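Local coordinates for protein putative O-GlcNAcase nagJ (Clostridium perfringens, PDB 6PV5) that probably acts as a hexosaminidase of glycoside hydrolase family 84, this chain being the N-terminal, catalytic and post-catalytic part of a longer protein, at residues Thr72-Leu77 against Thr153-Gly158; Ile368-Thr373 against Arg397-Trp402. All blocks are in the same frame, centred on the assembly; numbering follows the deposited sequence.

Contact 1. Residues Thr72-Leu77 against Thr153-Gly158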
ATOM      1  N   THR A  72       6.880  17.096  19.126  1.00 77.96           N
ATOM      2  CA  THR A  72       5.650  17.873  19.066  1.00 79.17           C
ATOM      3  C   THR A  72       4.480  16.951  18.731  1.00 78.06           C
ATOM      4  O   THR A  72       3.498  16.894  19.471  1.00 83.07           O
ATOM      5  CB  THR A  72       5.760  19.032  18.066  1.00 78.71           C
ATOM      6  N   TYR A  73       4.623  16.199  17.632  1.00 75.11           N
ATOM      7  CA  TYR A  73       3.512  15.455  17.065  1.00 63.63           C
ATOM      8  C   TYR A  73       3.205  14.218  17.906  1.00 60.02           C
ATOM      9  O   TYR A  73       2.065  14.026  18.320  1.00 58.22           O
ATOM     10  CB  TYR A  73       3.768  15.167  15.588  1.00 65.73           C
ATOM     11  CG  TYR A  73       4.034  16.386  14.745  1.00 60.52           C
ATOM     12  CD1 TYR A  73       5.217  16.506  14.025  1.00 62.75           C
ATOM     13  CD2 TYR A  73       3.110  17.417  14.655  1.00 57.88           C
ATOM     14  CE1 TYR A  73       5.477  17.611  13.231  1.00 58.51           C
ATOM     15  CE2 TYR A  73       3.358  18.532  13.866  1.00 61.71           C
ATOM     16  CZ  TYR A  73       4.544  18.630  13.155  1.00 58.26           C
ATOM     17  OH  TYR A  73       4.798  19.718  12.375  1.00 64.75           O
ATOM     18  N   ALA A  74       4.229  13.407  18.193  1.00 54.96           N
ATOM     19  CA  ALA A  74       4.041  12.253  19.057  1.00 60.54           C
ATOM     20  C   ALA A  74       3.269  12.668  20.309  1.00 68.59           C
ATOM     21  O   ALA A  74       2.382  11.941  20.753  1.00 64.33           O
ATOM     22  CB  ALA A  74       5.370  11.632  19.403  1.00 60.10           C
ATOM     23  N   PHE A  75       3.604  13.861  20.835  1.00 76.08           N
ATOM     24  CA  PHE A  75       3.055  14.391  22.077  1.00 78.14           C
ATOM     25  C   PHE A  75       1.617  14.878  21.884  1.00 72.36           C
ATOM     26  O   PHE A  75       0.735  14.517  22.662  1.00 70.90           O
ATOM     27  CB  PHE A  75       3.956  15.493  22.643  1.00 82.67           C
ATOM     28  CG  PHE A  75       3.730  15.788  24.104  1.00 89.06           C
ATOM     29  CD1 PHE A  75       4.434  15.102  25.084  1.00 94.61           C
ATOM     30  CD2 PHE A  75       2.805  16.741  24.502  1.00 88.95           C
ATOM     31  CE1 PHE A  75       4.226  15.368  26.428  1.00100.04           C
ATOM     32  CE2 PHE A  75       2.591  17.001  25.848  1.00 89.95           C
ATOM     33  CZ  PHE A  75       3.304  16.317  26.808  1.00 95.20           C
ATOM     34  N   GLU A  76       1.396  15.708  20.854  1.00 69.59           N
ATOM     35  CA  GLU A  76       0.071  16.201  20.512  1.00 70.34           C
ATOM     36  C   GLU A  76      -0.874  15.032  20.220  1.00 77.98           C
ATOM     37  O   GLU A  76      -2.070  15.131  20.486  1.00 84.68           O
ATOM     38  CB  GLU A  76       0.149  17.184  19.343  1.00 69.02           C
ATOM     39  N   LEU A  77      -0.331  13.931  19.675  1.00 74.08           N
ATOM     40  CA  LEU A  77      -1.085  12.703  19.465  1.00 69.29           C
ATOM     41  C   LEU A  77      -1.528  12.137  20.810  1.00 67.92           C
ATOM     42  O   LEU A  77      -2.706  11.848  21.005  1.00 64.03           O
ATOM     43  CB  LEU A  77      -0.207  11.671  18.745  1.00 67.02           C
ATOM     44  CG  LEU A  77      -0.527  11.351  17.282  1.00 63.27           C
ATOM     45  CD1 LEU A  77       0.208  10.083  16.875  1.00 61.87           C
ATOM     46  CD2 LEU A  77      -2.027  11.183  17.042  1.00 56.22           C
ATOM     47  N   THR A 153      10.300   9.959  14.957  1.00 59.74           N
ATOM     48  CA  THR A 153       9.335   9.170  14.209  1.00 54.68           C
ATOM     49  C   THR A 153       8.931   7.960  15.037  1.00 51.06           C
ATOM     50  O   THR A 153       7.744   7.667  15.146  1.00 54.45           O
ATOM     51  CB  THR A 153       9.877   8.752  12.839  1.00 53.13           C
ATOM     52  OG1 THR A 153      10.030   9.960  12.094  1.00 51.11           O
ATOM     53  CG2 THR A 153       8.946   7.804  12.116  1.00 48.47           C
ATOM     54  N   GLY A 154       9.934   7.295  15.626  1.00 47.14           N
ATOM     55  CA  GLY A 154       9.734   6.125  16.464  1.00 46.23           C
ATOM     56  C   GLY A 154       8.699   6.368  17.563  1.00 51.34           C
ATOM     57  O   GLY A 154       7.912   5.480  17.885  1.00 52.55           O
ATOM     58  N   THR A 155       8.717   7.579  18.130  1.00 48.96           N
ATOM     59  CA  THR A 155       7.868   7.948  19.255  1.00 55.26           C
ATOM     60  C   THR A 155       6.431   8.171  18.768  1.00 51.31           C
ATOM     61  O   THR A 155       5.477   7.780  19.436  1.00 52.11           O
ATOM     62  CB  THR A 155       8.471   9.133  20.036  1.00 56.88           C
ATOM     63  OG1 THR A 155       9.784   8.787  20.486  1.00 60.48           O
ATOM     64  CG2 THR A 155       7.652   9.545  21.242  1.00 55.52           C
ATOM     65  N   PHE A 156       6.302   8.824  17.606  1.00 50.70           N
ATOM     66  CA  PHE A 156       5.046   8.978  16.886  1.00 54.59           C
ATOM     67  C   PHE A 156       4.402   7.615  16.606  1.00 53.54           C
ATOM     68  O   PHE A 156       3.221   7.426  16.896  1.00 57.46           O
ATOM     69  CB  PHE A 156       5.293   9.818  15.633  1.00 54.61           C
ATOM     70  CG  PHE A 156       4.072  10.238  14.857  1.00 58.64           C
ATOM     71  CD1 PHE A 156       3.435  11.440  15.130  1.00 60.30           C
ATOM     72  CD2 PHE A 156       3.592   9.460  13.812  1.00 55.20           C
ATOM     73  CE1 PHE A 156       2.328  11.841  14.396  1.00 62.57           C
ATOM     74  CE2 PHE A 156       2.492   9.869  13.075  1.00 56.29           C
ATOM     75  CZ  PHE A 156       1.860  11.056  13.366  1.00 60.36           C
ATOM     76  N   TYR A 157       5.189   6.654  16.097  1.00 47.95           N
ATOM     77  CA  TYR A 157       4.690   5.318  15.797  1.00 46.90           C
ATOM     78  C   TYR A 157       4.351   4.559  17.075  1.00 45.54           C
ATOM     79  O   TYR A 157       3.476   3.697  17.072  1.00 43.39           O
ATOM     80  CB  TYR A 157       5.685   4.493  14.972  1.00 41.09           C
ATOM     81  CG  TYR A 157       5.901   4.981  13.560  1.00 40.88           C
ATOM     82  CD1 TYR A 157       4.951   5.764  12.920  1.00 38.03           C
ATOM     83  CD2 TYR A 157       7.057   4.663  12.867  1.00 35.86           C
ATOM     84  CE1 TYR A 157       5.154   6.247  11.639  1.00 37.12           C
ATOM     85  CE2 TYR A 157       7.255   5.102  11.568  1.00 37.47           C
ATOM     86  CZ  TYR A 157       6.306   5.898  10.953  1.00 38.51           C
ATOM     87  OH  TYR A 157       6.523   6.361   9.689  1.00 37.53           O
ATOM     88  N   GLY A 158       5.079   4.855  18.156  1.00 51.64           N
ATOM     89  CA  GLY A 158       4.784   4.263  19.452  1.00 48.17           C
ATOM     90  C   GLY A 158       3.373   4.629  19.899  1.00 48.86           C
ATOM     91  O   GLY A 158       2.644   3.779  20.409  1.00 52.78           O
TER
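Phe156 swings its CG anti to the backbone N (chi1 -172°), and this carries the ring out of its own helix to lie against Tyr73, Ala74 and Leu77. On the other helix Leu77 has a chi1 of -108°, far from a staggered value, and with that torsion its CD1 comes to sit over one face of the Phe156 ring. The methyl is 4.0 Å from the ring centroid, close to the ring normal, a CH-pi contact shifted toward the rim; its nearest ring atom is Phe156 CE1, 3.7 Å from Leu77 CD1. The two side chains cross at about a right angle. The edge of the same ring meets the other backbone, with Ala74 N near the ring plane and 3.7 Å from Phe156 CD1. Tyr73 adds its CB, 3.8 Å from Phe156 CD1, while its phenol leads off from the interface.

The segments belong to helices 72-82 and 152-163, beside the mixed sheet of the N-terminal domain, the part related to domain 2 of family 20 hydrolases; the axes of the two segments are inclined by 14°. Ala74 lies where the backbones come nearest, its CA 4.1 Å from that of Phe156. Its small side chain is consistent with so close an approach: Ala74 CB packs 3.5 Å from Phe156 N and 3.6 Å from Thr155 CG2. Thr155 turns that methyl toward the alanine and gives its OG1 to the carbonyl of Asp151, just before the helix, so the hydroxyl is satisfied and the apolar branch does the touching. Leu77 also rests on Val159 and Lys160 of the second helix, and the Phe156 side chain reaches Lys257 in a loop of the catalytic domain.

Contact 2. Residues Ile368-Thr373 against Arg397-Trp402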
ATOM      1  N   ILE A 368      22.475   7.456  -4.089  1.00 36.94           N
ATOM      2  CA  ILE A 368      21.235   7.776  -4.782  1.00 36.85           C
ATOM      3  C   ILE A 368      20.385   6.509  -4.851  1.00 36.43           C
ATOM      4  O   ILE A 368      20.885   5.466  -5.243  1.00 35.18           O
ATOM      5  CB  ILE A 368      21.504   8.361  -6.179  1.00 33.47           C
ATOM      6  CG1 ILE A 368      22.256   9.697  -6.100  1.00 30.83           C
ATOM      7  CG2 ILE A 368      20.201   8.470  -6.969  1.00 33.45           C
ATOM      8  CD1 ILE A 368      22.809  10.189  -7.434  1.00 27.10           C
ATOM      9  N   GLU A 369      19.102   6.627  -4.475  1.00 38.56           N
ATOM     10  CA  GLU A 369      18.167   5.513  -4.427  1.00 34.59           C
ATOM     11  C   GLU A 369      17.627   5.275  -5.832  1.00 31.77           C
ATOM     12  O   GLU A 369      17.419   6.233  -6.570  1.00 30.04           O
ATOM     13  CB  GLU A 369      17.059   5.810  -3.414  1.00 36.69           C
ATOM     14  CG  GLU A 369      17.597   6.267  -2.060  1.00 40.76           C
ATOM     15  CD  GLU A 369      18.177   5.151  -1.200  1.00 45.65           C
ATOM     16  OE1 GLU A 369      18.372   4.023  -1.724  1.00 42.91           O
ATOM     17  OE2 GLU A 369      18.417   5.396   0.001  1.00 48.96           O
ATOM     18  N   VAL A 370      17.462   3.989  -6.193  1.00 30.24           N
ATOM     19  CA  VAL A 370      17.021   3.575  -7.520  1.00 29.63           C
ATOM     20  C   VAL A 370      15.834   2.618  -7.389  1.00 28.91           C
ATOM     21  O   VAL A 370      15.925   1.596  -6.706  1.00 27.46           O
ATOM     22  CB  VAL A 370      18.147   2.938  -8.357  1.00 29.01           C
ATOM     23  CG1 VAL A 370      17.677   2.575  -9.760  1.00 27.70           C
ATOM     24  CG2 VAL A 370      19.342   3.874  -8.482  1.00 31.69           C
ATOM     25  N   MET A 371      14.747   2.967  -8.099  1.00 27.75           N
ATOM     26  CA  MET A 371      13.498   2.214  -8.112  1.00 28.30           C
ATOM     27  C   MET A 371      13.476   1.307  -9.336  1.00 26.83           C
ATOM     28  O   MET A 371      13.959   1.666 -10.407  1.00 24.98           O
ATOM     29  CB  MET A 371      12.281   3.157  -8.130  1.00 28.29           C
ATOM     30  CG  MET A 371      12.153   3.933  -6.813  1.00 29.55           C
ATOM     31  SD  MET A 371      10.693   5.034  -6.654  1.00 35.54           S
ATOM     32  CE  MET A 371      10.927   6.225  -7.970  1.00 28.26           C
ATOM     33  N   TRP A 372      12.937   0.104  -9.150  1.00 23.59           N
ATOM     34  CA  TRP A 372      12.677  -0.750 -10.292  1.00 23.10           C
ATOM     35  C   TRP A 372      11.392  -1.524 -10.018  1.00 22.41           C
ATOM     36  O   TRP A 372      10.910  -1.530  -8.879  1.00 23.05           O
ATOM     37  CB  TRP A 372      13.905  -1.642 -10.575  1.00 22.45           C
ATOM     38  CG  TRP A 372      13.813  -3.098 -10.220  1.00 20.41           C
ATOM     39  CD1 TRP A 372      13.878  -4.145 -11.100  1.00 21.27           C
ATOM     40  CD2 TRP A 372      13.763  -3.687  -8.906  1.00 22.06           C
ATOM     41  NE1 TRP A 372      13.849  -5.341 -10.426  1.00 21.13           N
ATOM     42  CE2 TRP A 372      13.748  -5.093  -9.082  1.00 19.96           C
ATOM     43  CE3 TRP A 372      13.690  -3.175  -7.602  1.00 20.19           C
ATOM     44  CZ2 TRP A 372      13.677  -5.982  -8.011  1.00 21.48           C
ATOM     45  CZ3 TRP A 372      13.626  -4.054  -6.544  1.00 22.13           C
ATOM     46  CH2 TRP A 372      13.618  -5.437  -6.740  1.00 24.16           C
ATOM     47  N   THR A 373      10.821  -2.143 -11.060  1.00 23.41           N
ATOM     48  CA  THR A 373       9.484  -2.705 -10.891  1.00 25.03           C
ATOM     49  C   THR A 373       9.506  -4.220 -10.671  1.00 25.33           C
ATOM     50  O   THR A 373       8.450  -4.821 -10.438  1.00 22.75           O
ATOM     51  CB  THR A 373       8.591  -2.320 -12.081  1.00 25.61           C
ATOM     52  OG1 THR A 373       9.208  -2.828 -13.269  1.00 25.59           O
ATOM     53  CG2 THR A 373       8.365  -0.824 -12.195  1.00 21.56           C
ATOM     54  N   ARG A 397      23.951  -1.734  -4.803  1.00 39.94           N
ATOM     55  CA  ARG A 397      23.192  -1.084  -3.745  1.00 36.16           C
ATOM     56  C   ARG A 397      21.853  -1.801  -3.594  1.00 37.63           C
ATOM     57  O   ARG A 397      21.388  -2.468  -4.517  1.00 34.51           O
ATOM     58  CB  ARG A 397      22.966   0.401  -4.061  1.00 33.20           C
ATOM     59  CG  ARG A 397      21.988   0.634  -5.207  1.00 36.92           C
ATOM     60  CD  ARG A 397      22.000   2.018  -5.819  1.00 31.22           C
ATOM     61  NE  ARG A 397      23.136   2.168  -6.709  1.00 33.85           N
ATOM     62  CZ  ARG A 397      23.633   3.338  -7.105  1.00 36.23           C
ATOM     63  NH1 ARG A 397      23.091   4.471  -6.682  1.00 33.55           N
ATOM     64  NH2 ARG A 397      24.671   3.374  -7.924  1.00 32.05           N
ATOM     65  N   LYS A 398      21.266  -1.658  -2.408  1.00 35.20           N
ATOM     66  CA  LYS A 398      19.896  -2.064  -2.163  1.00 36.91           C
ATOM     67  C   LYS A 398      18.932  -1.254  -3.035  1.00 32.77           C
ATOM     68  O   LYS A 398      19.002  -0.034  -3.117  1.00 28.75           O
ATOM     69  CB  LYS A 398      19.571  -1.932  -0.681  1.00 33.96           C
ATOM     70  CG  LYS A 398      20.144  -3.037   0.184  1.00 38.57           C
ATOM     71  CD  LYS A 398      19.585  -2.955   1.583  1.00 40.65           C
ATOM     72  CE  LYS A 398      20.024  -4.077   2.491  1.00 44.41           C
ATOM     73  NZ  LYS A 398      19.030  -4.283   3.570  1.00 47.45           N
ATOM     74  N   MET A 399      18.044  -1.970  -3.722  1.00 31.48           N
ATOM     75  CA  MET A 399      17.138  -1.334  -4.667  1.00 33.29           C
ATOM     76  C   MET A 399      15.877  -0.885  -3.921  1.00 29.68           C
ATOM     77  O   MET A 399      15.662  -1.289  -2.778  1.00 31.35           O
ATOM     78  CB  MET A 399      16.783  -2.348  -5.759  1.00 30.62           C
ATOM     79  CG  MET A 399      18.000  -2.739  -6.597  1.00 31.35           C
ATOM     80  SD  MET A 399      18.823  -1.350  -7.428  1.00 35.18           S
ATOM     81  CE  MET A 399      17.654  -0.876  -8.702  1.00 33.54           C
ATOM     82  N   MET A 400      15.041  -0.075  -4.580  1.00 29.18           N
ATOM     83  CA  MET A 400      13.696   0.210  -4.082  1.00 29.39           C
ATOM     84  C   MET A 400      12.648  -0.391  -5.033  1.00 25.93           C
ATOM     85  O   MET A 400      12.733  -0.223  -6.240  1.00 24.69           O
ATOM     86  CB  MET A 400      13.498   1.727  -3.962  1.00 27.74           C
ATOM     87  CG  MET A 400      14.433   2.327  -2.927  1.00 34.64           C
ATOM     88  SD  MET A 400      13.823   3.793  -2.057  1.00 39.40           S
ATOM     89  CE  MET A 400      14.763   3.675  -0.533  1.00 41.76           C
ATOM     90  N   LEU A 401      11.670  -1.119  -4.493  1.00 24.81           N
ATOM     91  CA  LEU A 401      10.715  -1.787  -5.365  1.00 24.36           C
ATOM     92  C   LEU A 401       9.485  -0.897  -5.595  1.00 23.62           C
ATOM     93  O   LEU A 401       8.771  -0.569  -4.654  1.00 26.59           O
ATOM     94  CB  LEU A 401      10.342  -3.142  -4.759  1.00 22.29           C
ATOM     95  CG  LEU A 401       9.249  -3.919  -5.511  1.00 25.10           C
ATOM     96  CD1 LEU A 401       9.655  -4.270  -6.954  1.00 21.80           C
ATOM     97  CD2 LEU A 401       8.850  -5.174  -4.740  1.00 23.05           C
ATOM     98  N   TRP A 402       9.283  -0.474  -6.843  1.00 20.61           N
ATOM     99  CA  TRP A 402       8.071   0.197  -7.256  1.00 23.21           C
ATOM    100  C   TRP A 402       7.060  -0.893  -7.628  1.00 26.27           C
ATOM    101  O   TRP A 402       7.217  -1.599  -8.622  1.00 23.79           O
ATOM    102  CB  TRP A 402       8.404   1.113  -8.429  1.00 24.71           C
ATOM    103  CG  TRP A 402       7.228   1.763  -9.089  1.00 29.96           C
ATOM    104  CD1 TRP A 402       6.116   1.147  -9.592  1.00 32.74           C
ATOM    105  CD2 TRP A 402       7.072   3.164  -9.380  1.00 31.35           C
ATOM    106  NE1 TRP A 402       5.276   2.065 -10.161  1.00 31.21           N
ATOM    107  CE2 TRP A 402       5.834   3.310 -10.052  1.00 32.54           C
ATOM    108  CE3 TRP A 402       7.853   4.303  -9.135  1.00 31.23           C
ATOM    109  CZ2 TRP A 402       5.356   4.551 -10.483  1.00 30.42           C
ATOM    110  CZ3 TRP A 402       7.388   5.523  -9.584  1.00 34.06           C
ATOM    111  CH2 TRP A 402       6.163   5.641 -10.249  1.00 31.79           C
TER
HETATM  112  O   HOH W   1      17.868   2.238  -4.076  1.00 39.26           O
HETATM  113  O   HOH W   2       5.891  -3.424 -10.061  1.00 19.97           O
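Strands 369-372 and 399-403 are the sixth and seventh of the eight-stranded catalytic barrel, joined by helix 385-395 as a beta-alpha-beta unit. Their parallel ladder runs through three backbone bonds: Met400 N gives to Val370 O at 2.8 Å, Trp372 N to Met400 O, and Trp402 N to Trp372 O. Met400 O also receives a CA-H...O contact from Met371 CA.

Trp372 points toward the helix layer, where it meets Ala388 and Val391. Leu401 CD1 lies over one face of its indole, 4.1 Å from the centroid of the six-membered ring in a CH-pi contact, and Met399 CB approaches Trp372 CZ3 obliquely at 3.7 Å. Met399, bent at chi2 and chi3, lays its CE against Val370 CG1. Met371 and Met400 share the other face. Met371, bent at chi3 (-62°), brings its sulfur to the edge of the Trp402 ring, a Met-aromatic contact with SD 5.2 Å from the centroid of the six-membered ring.

At the strand starts, Arg397 NH1 donates to Ile368 O at 2.8 Å, on a lone pair in the carbonyl plane and in the plane of the guanidinium; NH1 also serves Asp365 O. A water taking the Val370 N-H lies 2.7 Å from Lys398 O and near Glu369 OE1; Glu369 OE2 is salt-bridged to Lys187. At the far end another water donates to both Thr373 O and Trp402 O. Trp402 NE1 is hydrogen-bonded to Asn404 OD1, and the Trp402 side chain is near the predicted proton donor Asp305, at the C-terminal end of the strands, where a TIM barrel carries its active site.

Overall arrangement
The two contacts sit in successive domains of one chain. Contact 1 closes in the N-terminal domain before contact 2 opens in the catalytic barrel, and their centres are 28 Å apart, with nearest atoms about 13 Å from each other and no touch. Contact 1 is apolar helix packing, side chains resting on each other and on backbone, whereas contact 2 is a backbone ladder with side chains packed on both faces. Only contact 2 comes near the predicted active site: the side chain of Trp402 is about 8 Å from that of Asp305. Contact 1 lies away from it, though Phe156 and Tyr157 reach loops of the barrel domain, placing helix 152-163 at the domain boundary.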